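Local coordinates for protein copper-containing nitrite reductase (Hyphomicrobium denitrificans 1NES1, PDB 6TFO) that probably reduces nitrite to nitric oxide at copper centres, taking the electron from a reduced cytochrome c, at residues H27-F32 against T67-L72; Y87-A92 against F103-S108; T187-N192 against I272-Y277; M220-D225 against Y261-P266. All coordinates share one frame; numbering follows the deposited sequence.

In the fold
Contacts 1 and 2 belong to the N-terminal plastocyanin-like part of the chain, on the same side of its centre, and share a sheet because strands 67-73 and 100-106 are neighbours in it. Contact 1 is a strand pairing built on backbone hydrogen bonds, with exposed residues at its start; contact 2 is an aromatic meeting of two sheets that no hydrogen bond crosses. Contacts 3 and 4 lie on the opposite side of the chain's centre, within the multicopper-oxidase range, and are mostly buried. Their centres are about 10 Å apart, and both supply ligands to one copper ion, so metal coordination and polar bonds rank beside apolar packing there.

Contact 1: H27-F32 against T67-L72; sequences HAPVVF and TVQINL
Val30 is gripped through both its N and its O by the neighbouring strand: its N donates to Thr67 O at 2.8 Å and its O accepts from Gln69 N. Farther along, Phe32 N reaches Gln69 O at 2.9 Å and Asn71 N reaches Phe32 O. The axes of 30-32 and 67-72 are 19° from parallel. Before the strand begins, one water accepts from Thr67 N and donates to Ala28 O.

The Gln69 side chain shares a face with Val31, its CB 4.3 Å from Val31 CB. With CG anti to the backbone N (chi1 -176°) and the chain extended beyond it, the amide runs alongside the Pro29 ring, OE1 4.1 Å from Pro29 CG. NE2 turns to Asn71 OD1 of its own strand, in a bond whose acceptor is less surely placed; that oxygen also bonds to Thr102. On the other face Val68 CG1 meets the edge of the Phe32 ring, 4.1 Å from CD2.

Tyr318 of a second subunit packs on Gln69 and Asn71. Strand 67-73 lies between 30-39, its parallel partner, and the antiparallel strand 100-106, while Leu60 and Val62 of strand 60-63 pack against Phe32.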
# COMPACT_ATOMS: atom_id res chain seq x y z
N HIS C 27 8.97 -40.95 13.37
CA HIS C 27 8.13 -40.88 12.14
C HIS C 27 7.80 -39.41 11.88
O HIS C 27 7.15 -39.17 10.85
CB HIS C 27 6.88 -41.76 12.27
CG HIS C 27 5.69 -41.29 11.48
ND1 HIS C 27 5.14 -40.02 11.63
CD2 HIS C 27 4.92 -41.92 10.56
CE1 HIS C 27 4.11 -39.88 10.82
NE2 HIS C 27 3.95 -41.03 10.16
N ALA C 28 8.16 -38.52 12.81
CA ALA C 28 7.94 -37.05 12.81
C ALA C 28 8.39 -36.43 11.49
O ALA C 28 9.58 -36.43 11.21
CB ALA C 28 8.74 -36.45 13.94
N PRO C 29 7.48 -35.87 10.64
CA PRO C 29 7.87 -35.52 9.28
C PRO C 29 8.81 -34.30 9.26
O PRO C 29 8.59 -33.39 10.03
CB PRO C 29 6.53 -35.23 8.57
CG PRO C 29 5.61 -34.78 9.70
CD PRO C 29 6.07 -35.56 10.92
N VAL C 30 9.84 -34.33 8.40
CA VAL C 30 10.64 -33.12 8.04
C VAL C 30 9.79 -32.29 7.07
O VAL C 30 9.41 -32.83 6.00
CB VAL C 30 11.97 -33.52 7.40
CG1 VAL C 30 12.80 -32.30 7.03
CG2 VAL C 30 12.72 -34.47 8.32
N VAL C 31 9.45 -31.06 7.44
CA VAL C 31 8.54 -30.20 6.62
C VAL C 31 9.33 -29.06 5.93
O VAL C 31 10.22 -28.44 6.55
CB VAL C 31 7.31 -29.68 7.39
CG1 VAL C 31 6.98 -30.56 8.58
CG2 VAL C 31 7.43 -28.23 7.80
N PHE C 32 8.99 -28.82 4.68
CA PHE C 32 9.47 -27.71 3.82
C PHE C 32 8.24 -27.03 3.21
O PHE C 32 7.37 -27.76 2.66
CB PHE C 32 10.40 -28.26 2.73
CG PHE C 32 11.61 -28.99 3.24
CD1 PHE C 32 12.66 -28.30 3.84
CD2 PHE C 32 11.72 -30.36 3.12
CE1 PHE C 32 13.79 -28.96 4.29
CE2 PHE C 32 12.84 -31.03 3.60
CZ PHE C 32 13.86 -30.33 4.19
N THR C 67 10.55 -39.17 6.86
CA THR C 67 9.29 -38.81 6.17
C THR C 67 9.37 -37.32 5.84
O THR C 67 9.72 -36.54 6.74
CB THR C 67 8.05 -39.14 7.00
OG1 THR C 67 8.01 -40.55 7.16
CG2 THR C 67 6.75 -38.71 6.35
N VAL C 68 9.08 -36.98 4.58
CA VAL C 68 9.21 -35.60 4.05
C VAL C 68 7.82 -35.09 3.71
O VAL C 68 7.08 -35.80 3.02
CB VAL C 68 10.17 -35.58 2.85
CG1 VAL C 68 10.34 -34.18 2.28
CG2 VAL C 68 11.52 -36.17 3.23
N GLN C 69 7.47 -33.94 4.26
CA GLN C 69 6.24 -33.18 3.93
C GLN C 69 6.68 -31.91 3.21
O GLN C 69 7.51 -31.17 3.76
CB GLN C 69 5.44 -32.86 5.19
CG GLN C 69 4.12 -32.17 4.90
CD GLN C 69 3.35 -31.83 6.15
OE1 GLN C 69 3.31 -32.59 7.13
NE2 GLN C 69 2.68 -30.69 6.10
N ILE C 70 6.18 -31.70 1.99
CA ILE C 70 6.41 -30.46 1.20
C ILE C 70 5.06 -29.79 1.04
O ILE C 70 4.15 -30.42 0.47
CB ILE C 70 7.06 -30.79 -0.16
CG1 ILE C 70 8.51 -31.26 0.01
CG2 ILE C 70 6.96 -29.60 -1.08
CD1 ILE C 70 9.06 -32.00 -1.19
N ASN C 71 4.94 -28.57 1.57
CA ASN C 71 3.75 -27.69 1.39
C ASN C 71 4.01 -26.74 0.21
O ASN C 71 4.90 -25.86 0.35
CB ASN C 71 3.46 -26.90 2.66
CG ASN C 71 3.38 -27.78 3.88
OD1 ASN C 71 2.69 -28.80 3.88
ND2 ASN C 71 4.11 -27.40 4.92
N LEU C 72 3.29 -26.90 -0.90
CA LEU C 72 3.38 -25.95 -2.05
C LEU C 72 2.28 -24.90 -1.93
O LEU C 72 1.11 -25.28 -1.83
CB LEU C 72 3.25 -26.69 -3.38
CG LEU C 72 3.47 -25.82 -4.62
CD1 LEU C 72 4.85 -25.18 -4.60
CD2 LEU C 72 3.28 -26.63 -5.90
O HOH W 1 10.71 -38.26 9.78

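Contact 2: Y87-A92 against F103-S108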
# COMPACT_ATOMS: atom_id res chain seq x y z
N TYR C 87 10.57 -40.86 -6.52
CA TYR C 87 9.68 -41.14 -5.37
C TYR C 87 8.22 -41.18 -5.82
O TYR C 87 7.33 -41.29 -4.97
CB TYR C 87 9.88 -40.08 -4.29
CG TYR C 87 11.17 -40.25 -3.54
CD1 TYR C 87 11.30 -41.23 -2.58
CD2 TYR C 87 12.29 -39.49 -3.82
CE1 TYR C 87 12.48 -41.42 -1.90
CE2 TYR C 87 13.48 -39.67 -3.15
CZ TYR C 87 13.58 -40.65 -2.18
OH TYR C 87 14.74 -40.84 -1.48
N ALA C 88 7.95 -41.08 -7.12
CA ALA C 88 6.58 -40.96 -7.65
C ALA C 88 5.74 -40.06 -6.74
O ALA C 88 4.56 -40.34 -6.55
CB ALA C 88 5.99 -42.33 -7.77
N ALA C 89 6.34 -39.00 -6.19
CA ALA C 89 5.72 -38.03 -5.26
C ALA C 89 5.39 -36.75 -6.02
O ALA C 89 6.28 -36.26 -6.75
CB ALA C 89 6.67 -37.75 -4.12
N ARG C 90 4.18 -36.21 -5.87
CA ARG C 90 3.85 -34.90 -6.47
C ARG C 90 2.75 -34.21 -5.65
O ARG C 90 1.96 -34.90 -5.00
CB ARG C 90 3.43 -35.05 -7.94
CG ARG C 90 2.09 -35.73 -8.15
CD ARG C 90 1.94 -36.18 -9.59
NE ARG C 90 2.03 -35.05 -10.50
CZ ARG C 90 2.63 -35.07 -11.69
NH1 ARG C 90 3.20 -36.17 -12.15
NH2 ARG C 90 2.68 -33.98 -12.42
N SER C 91 2.74 -32.88 -5.70
CA SER C 91 1.60 -32.05 -5.26
C SER C 91 0.48 -32.18 -6.29
O SER C 91 0.74 -32.72 -7.39
CB SER C 91 1.99 -30.61 -5.13
OG SER C 91 1.94 -29.98 -6.41
N ALA C 92 -0.70 -31.66 -5.94
CA ALA C 92 -1.76 -31.31 -6.91
C ALA C 92 -1.32 -30.05 -7.66
O ALA C 92 -0.40 -29.36 -7.18
CB ALA C 92 -3.07 -31.11 -6.19
N PHE C 103 2.06 -32.72 0.11
CA PHE C 103 2.33 -34.13 -0.24
C PHE C 103 3.48 -34.62 0.64
O PHE C 103 4.24 -33.78 1.21
CB PHE C 103 2.59 -34.29 -1.75
CG PHE C 103 3.89 -33.72 -2.30
CD1 PHE C 103 4.01 -32.37 -2.58
CD2 PHE C 103 4.97 -34.55 -2.59
CE1 PHE C 103 5.19 -31.86 -3.10
CE2 PHE C 103 6.14 -34.04 -3.12
CZ PHE C 103 6.25 -32.70 -3.37
N SER C 104 3.58 -35.93 0.82
CA SER C 104 4.66 -36.54 1.64
C SER C 104 5.11 -37.85 1.03
O SER C 104 4.45 -38.37 0.11
CB SER C 104 4.20 -36.72 3.04
OG SER C 104 3.03 -37.52 3.04
N PHE C 105 6.22 -38.36 1.54
CA PHE C 105 6.87 -39.58 1.05
C PHE C 105 7.98 -39.90 2.05
O PHE C 105 8.32 -39.00 2.86
CB PHE C 105 7.40 -39.37 -0.37
CG PHE C 105 8.46 -38.30 -0.49
CD1 PHE C 105 8.11 -36.98 -0.71
CD2 PHE C 105 9.81 -38.62 -0.40
CE1 PHE C 105 9.09 -35.99 -0.80
CE2 PHE C 105 10.79 -37.64 -0.49
CZ PHE C 105 10.43 -36.32 -0.69
N ILE C 106 8.50 -41.13 1.98
CA ILE C 106 9.64 -41.58 2.81
C ILE C 106 10.91 -41.43 1.97
O ILE C 106 10.94 -42.03 0.89
CB ILE C 106 9.43 -43.03 3.29
CG1 ILE C 106 8.09 -43.20 4.01
CG2 ILE C 106 10.60 -43.46 4.17
CD1 ILE C 106 7.97 -44.47 4.82
N ALA C 107 11.89 -40.70 2.48
CA ALA C 107 13.20 -40.49 1.81
C ALA C 107 14.03 -41.77 1.94
O ALA C 107 15.02 -41.78 2.68
CB ALA C 107 13.89 -39.28 2.41
N SER C 108 13.62 -42.82 1.23
CA SER C 108 14.15 -44.20 1.32
C SER C 108 15.46 -44.37 0.54
O SER C 108 16.23 -45.27 0.90
CB SER C 108 13.13 -45.19 0.88
OG SER C 108 12.48 -44.77 -0.30
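A peptide group, not a side chain, covers one face of the Phe103 ring: the Arg90-Ser91 link lies over it toward the rim, with Ser91 N 3.4 Å from Phe103 CD1. No hydrogen bond joins the two segments. Ala89 CB comes to the edge of the same ring, 3.9 Å from CE2, and also touches Phe105 CD1 at 3.8 Å, a methyl wedged against two phenylalanines. The CB bonds of both phenylalanines point toward residues 87-91, and CG lies between backbone N and carbonyl carbon (chi1 70° in Phe103).

Strand 89-90 belongs to one sheet and strand 100-106 to the other, so these rings lie in the core of a cupredoxin beta-sandwich. A G1 beta bulge at Ala88 and Ala89, opposite Ile84, precedes Arg90.

Tyr87 crosses Phe105 at about a right angle as side chains, but their ring planes are only 37° apart, centroids 4.9 Å; Phe105 CD2 lies over the tyrosine face, 3.7 Å from CD1. Tyr87 CE1 comes 3.2 Å from Ile106 O, and its hydroxyl is hydrogen-bonded to Lys109 N. The side chain of Ser91 is about 7 Å from that of the copper ligand His80, and Arg90 forms a salt bridge with Asp81.

Contact 3: T187-N192 against I272-Y277. With CU (copper (II) ion), chain J.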
# COMPACT_ATOMS: atom_id res chain seq x y z
N THR C 187 12.07 -15.85 26.08
CA THR C 187 12.24 -15.50 27.51
C THR C 187 11.02 -16.07 28.23
O THR C 187 9.91 -15.53 28.07
CB THR C 187 12.45 -14.00 27.72
OG1 THR C 187 13.70 -13.67 27.13
CG2 THR C 187 12.45 -13.60 29.18
N TYR C 188 11.25 -17.19 28.93
CA TYR C 188 10.25 -17.87 29.77
C TYR C 188 10.23 -17.20 31.14
O TYR C 188 11.30 -16.72 31.63
CB TYR C 188 10.58 -19.35 29.88
CG TYR C 188 10.40 -20.13 28.60
CD1 TYR C 188 11.41 -20.23 27.67
CD2 TYR C 188 9.20 -20.79 28.33
CE1 TYR C 188 11.26 -20.98 26.52
CE2 TYR C 188 9.04 -21.55 27.18
CZ TYR C 188 10.07 -21.64 26.27
OH TYR C 188 9.90 -22.34 25.12
N TRP C 189 9.03 -17.14 31.71
CA TRP C 189 8.77 -16.94 33.16
C TRP C 189 8.27 -18.27 33.74
O TRP C 189 7.34 -18.86 33.15
CB TRP C 189 7.77 -15.80 33.40
CG TRP C 189 8.15 -14.50 32.77
CD1 TRP C 189 9.38 -14.15 32.30
CD2 TRP C 189 7.30 -13.36 32.59
NE1 TRP C 189 9.34 -12.88 31.81
CE2 TRP C 189 8.08 -12.36 31.96
CE3 TRP C 189 5.97 -13.07 32.87
CZ2 TRP C 189 7.57 -11.11 31.63
CZ3 TRP C 189 5.46 -11.83 32.55
CH2 TRP C 189 6.26 -10.86 31.94
N THR C 190 8.85 -18.74 34.84
CA THR C 190 8.64 -20.12 35.35
C THR C 190 8.54 -20.15 36.88
O THR C 190 9.01 -19.21 37.56
CB THR C 190 9.79 -21.04 34.94
OG1 THR C 190 10.95 -20.63 35.65
CG2 THR C 190 10.03 -21.02 33.45
N PHE C 191 7.96 -21.24 37.37
CA PHE C 191 8.18 -21.76 38.74
C PHE C 191 9.36 -22.74 38.64
O PHE C 191 9.25 -23.75 37.91
CB PHE C 191 6.88 -22.36 39.26
CG PHE C 191 5.72 -21.40 39.38
CD1 PHE C 191 5.65 -20.48 40.41
CD2 PHE C 191 4.65 -21.46 38.51
CE1 PHE C 191 4.55 -19.65 40.56
CE2 PHE C 191 3.55 -20.64 38.64
CZ PHE C 191 3.49 -19.74 39.67
N ASN C 192 10.50 -22.38 39.24
CA ASN C 192 11.67 -23.27 39.45
C ASN C 192 12.32 -23.61 38.11
O ASN C 192 12.90 -24.71 37.98
CB ASN C 192 11.27 -24.49 40.28
CG ASN C 192 10.98 -24.07 41.70
OD1 ASN C 192 9.96 -23.45 41.99
ND2 ASN C 192 11.94 -24.31 42.58
N ILE C 272 1.11 -16.47 32.16
CA ILE C 272 0.75 -17.88 31.83
C ILE C 272 1.45 -18.30 30.54
O ILE C 272 2.20 -19.30 30.60
CB ILE C 272 -0.77 -18.10 31.84
CG1 ILE C 272 -1.32 -18.03 33.27
CG2 ILE C 272 -1.14 -19.41 31.16
CD1 ILE C 272 -2.83 -17.94 33.34
N THR C 273 1.27 -17.58 29.42
CA THR C 273 1.91 -17.94 28.11
C THR C 273 3.42 -18.13 28.29
O THR C 273 4.00 -19.02 27.63
CB THR C 273 1.61 -16.94 26.98
OG1 THR C 273 2.24 -17.45 25.80
CG2 THR C 273 2.10 -15.54 27.24
N ASN C 274 4.04 -17.32 29.16
CA ASN C 274 5.51 -17.29 29.36
C ASN C 274 5.98 -18.54 30.11
O ASN C 274 7.18 -18.84 30.01
CB ASN C 274 5.95 -16.00 30.05
CG ASN C 274 6.09 -14.84 29.08
OD1 ASN C 274 6.54 -13.77 29.46
ND2 ASN C 274 5.69 -15.04 27.83
N GLY C 275 5.07 -19.20 30.84
CA GLY C 275 5.26 -20.59 31.32
C GLY C 275 4.91 -20.82 32.78
O GLY C 275 5.28 -21.91 33.29
N MET C 276 4.21 -19.87 33.43
CA MET C 276 3.95 -19.91 34.89
C MET C 276 2.64 -20.67 35.15
O MET C 276 1.63 -20.06 35.56
CB MET C 276 3.95 -18.50 35.50
CG MET C 276 5.26 -17.75 35.23
SD MET C 276 5.58 -16.30 36.30
CE MET C 276 6.17 -17.15 37.76
N TYR C 277 2.68 -22.00 34.94
CA TYR C 277 1.57 -22.93 35.26
C TYR C 277 2.12 -24.29 35.68
O TYR C 277 3.22 -24.67 35.25
CB TYR C 277 0.61 -23.04 34.07
CG TYR C 277 1.23 -23.30 32.72
CD1 TYR C 277 1.45 -24.59 32.26
CD2 TYR C 277 1.51 -22.25 31.85
CE1 TYR C 277 1.96 -24.84 30.99
CE2 TYR C 277 2.03 -22.49 30.58
CZ TYR C 277 2.24 -23.79 30.14
OH TYR C 277 2.74 -24.02 28.90
CU CU J . 4.37 -14.27 37.12
O HOH W 2 6.75 -22.97 35.52
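Asn274 O takes the hydrogen of Trp189 N at 3.0 Å, from a donor standing well above its carbonyl plane, and is approached by Tyr188 CA-H as well. The side chain of Asn274 runs alongside that of Trp189 with its amide 85° from the indole plane, so OD1 points onto the ring face over its centre, 3.2 Å from CD2. A water joins Phe191 N to Gly275 O. Gly275 closes the helix in a Schellman motif; a side chain there would crowd Trp189 O.

Met276 CG packs 3.7 Å from Trp189 CB. A bend at chi3 (79°) lays CE over the face of Phe191, 4.2 Å from its centroid, in a CH-pi and Met-aromatic contact, while SD binds copper at 2.5 Å beside His222, Cys263 and His271. Since the Trp189 ring also meets that of His271, an alanine here would probably leave Asn274 OD1 without its aromatic cover and open a gap beside this copper ligand.

Strand 184-191 is bonded to 166-181 in one sheet; helix 268-274 leads through Met276 into strand 277-283 of another, and Thr102 of a third subunit packs on Trp189.

Contact 4: M220-D225 against Y261-P266; sequences MIHSVD and YHCATP. With CU (copper (II) ion), chain J; CU (copper (II) ion), chain K.
Hydrogen bonds gather on Ser223 and Asp225. Ser223 OG accepts from Ala264 N at 2.8 Å and donates to Thr265 OG1, which is also bonded to Gln240; the serine OG stands between its own backbone N and carbonyl carbon (chi1 63°), within reach of both partners. With an alanine in place of Ser223, Ala264 N would probably lose its acceptor and Thr265 OG1 one of its partners. Asp225 and His262 form an antiparallel hydrogen-bonded pair: Asp225 N points straight at His262 O, 2.8 Å away, and His262 N returns to Asp225 O.

Apolar contacts flank these bonds. Val224 CG2 lies 3.7 Å from Tyr261 CD2, and the Ile221 and Thr265 side chains cross at about a right angle, CG2 to CG2 3.8 Å.

Two coppers are held from these segments. His222 ND1, at 2.0 Å, and Cys263 SG, at 2.1 Å, bind one with His271 and Met276; His222 NE2 is hydrogen-bonded to Glu175, and SG receives weak hydrogen bonds from Ser223 N and Thr265 N. His262 NE2 binds the second at 2.0 Å, with His227 of the same chain and His419 of a third subunit. His262 ND1 donates to Cys263 O, which lies in the imidazole plane, though ND1 itself is above the carbonyl plane. Asp225 OD2 accepts from the water on that copper. Adjacent His262 and Cys263 thus join the two metals, the bridge of copper nitrite reductases between the type 1 electron-transfer site and the type 2 site at the subunit interface.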
# COMPACT_ATOMS: atom_id res chain seq x y z
N MET C 220 9.75 -8.67 36.81
CA MET C 220 8.31 -8.59 37.16
C MET C 220 8.06 -9.11 38.58
O MET C 220 8.78 -10.01 39.05
CB MET C 220 7.46 -9.39 36.17
CG MET C 220 7.78 -9.09 34.73
SD MET C 220 7.76 -7.33 34.39
CE MET C 220 8.16 -7.39 32.64
N ILE C 221 7.05 -8.53 39.22
CA ILE C 221 6.32 -9.14 40.37
C ILE C 221 5.79 -10.50 39.89
O ILE C 221 5.39 -10.62 38.72
CB ILE C 221 5.21 -8.17 40.85
CG1 ILE C 221 5.78 -6.85 41.41
CG2 ILE C 221 4.30 -8.85 41.87
CD1 ILE C 221 4.74 -5.75 41.60
N HIS C 222 5.84 -11.52 40.74
CA HIS C 222 5.19 -12.84 40.49
C HIS C 222 4.33 -13.25 41.69
O HIS C 222 4.50 -12.69 42.79
CB HIS C 222 6.24 -13.90 40.14
CG HIS C 222 6.91 -13.60 38.86
ND1 HIS C 222 6.26 -13.74 37.66
CD2 HIS C 222 8.13 -13.12 38.58
CE1 HIS C 222 7.07 -13.38 36.70
NE2 HIS C 222 8.23 -13.00 37.24
N SER C 223 3.45 -14.22 41.47
CA SER C 223 2.42 -14.66 42.44
C SER C 223 2.03 -16.11 42.14
O SER C 223 2.63 -16.72 41.23
CB SER C 223 1.24 -13.73 42.38
OG SER C 223 0.63 -13.79 41.10
N VAL C 224 1.07 -16.65 42.88
CA VAL C 224 0.47 -17.97 42.55
C VAL C 224 -0.98 -18.01 43.03
O VAL C 224 -1.26 -17.53 44.14
CB VAL C 224 1.30 -19.13 43.12
CG1 VAL C 224 1.41 -19.05 44.63
CG2 VAL C 224 0.76 -20.47 42.68
N ASP C 225 -1.85 -18.49 42.15
CA ASP C 225 -3.26 -18.87 42.38
C ASP C 225 -3.27 -20.38 42.20
O ASP C 225 -2.83 -20.83 41.12
CB ASP C 225 -4.16 -18.10 41.41
CG ASP C 225 -5.58 -18.62 41.23
OD1 ASP C 225 -5.96 -19.55 41.95
OD2 ASP C 225 -6.31 -18.08 40.34
N TYR C 261 -2.35 -24.77 39.02
CA TYR C 261 -1.91 -23.50 39.65
C TYR C 261 -1.17 -22.70 38.57
O TYR C 261 -0.64 -23.31 37.58
CB TYR C 261 -1.08 -23.76 40.90
CG TYR C 261 0.31 -24.31 40.68
CD1 TYR C 261 0.54 -25.68 40.60
CD2 TYR C 261 1.41 -23.47 40.59
CE1 TYR C 261 1.81 -26.19 40.41
CE2 TYR C 261 2.69 -23.97 40.40
CZ TYR C 261 2.90 -25.34 40.33
OH TYR C 261 4.15 -25.86 40.15
N HIS C 262 -1.19 -21.37 38.70
CA HIS C 262 -0.59 -20.41 37.74
C HIS C 262 -0.25 -19.11 38.48
O HIS C 262 -0.88 -18.83 39.52
CB HIS C 262 -1.49 -20.16 36.52
CG HIS C 262 -2.87 -19.66 36.82
ND1 HIS C 262 -3.12 -18.35 37.19
CD2 HIS C 262 -4.07 -20.28 36.77
CE1 HIS C 262 -4.42 -18.18 37.39
NE2 HIS C 262 -5.03 -19.37 37.15
N CYS C 263 0.69 -18.34 37.93
CA CYS C 263 0.92 -16.94 38.35
C CYS C 263 -0.37 -16.13 38.16
O CYS C 263 -1.14 -16.44 37.23
CB CYS C 263 2.08 -16.34 37.57
SG CYS C 263 2.53 -14.68 38.12
N ALA C 264 -0.64 -15.17 39.04
CA ALA C 264 -1.84 -14.30 38.99
C ALA C 264 -1.42 -12.85 39.24
O ALA C 264 -2.11 -12.18 40.00
CB ALA C 264 -2.86 -14.76 39.99
N THR C 265 -0.28 -12.45 38.65
CA THR C 265 0.20 -11.04 38.54
C THR C 265 -0.16 -10.52 37.15
O THR C 265 0.12 -11.17 36.14
CB THR C 265 1.71 -10.96 38.85
OG1 THR C 265 1.91 -11.45 40.18
CG2 THR C 265 2.26 -9.55 38.74
N PRO C 266 -0.82 -9.34 37.02
CA PRO C 266 -1.21 -8.84 35.70
C PRO C 266 0.00 -8.55 34.81
O PRO C 266 1.04 -8.15 35.34
CB PRO C 266 -1.96 -7.54 36.02
CG PRO C 266 -2.28 -7.59 37.51
CD PRO C 266 -1.18 -8.43 38.12
CU CU J . 4.37 -14.27 37.12
CU CU K . -6.96 -19.70 37.44
O HOH W 3 -7.91 -17.96 38.05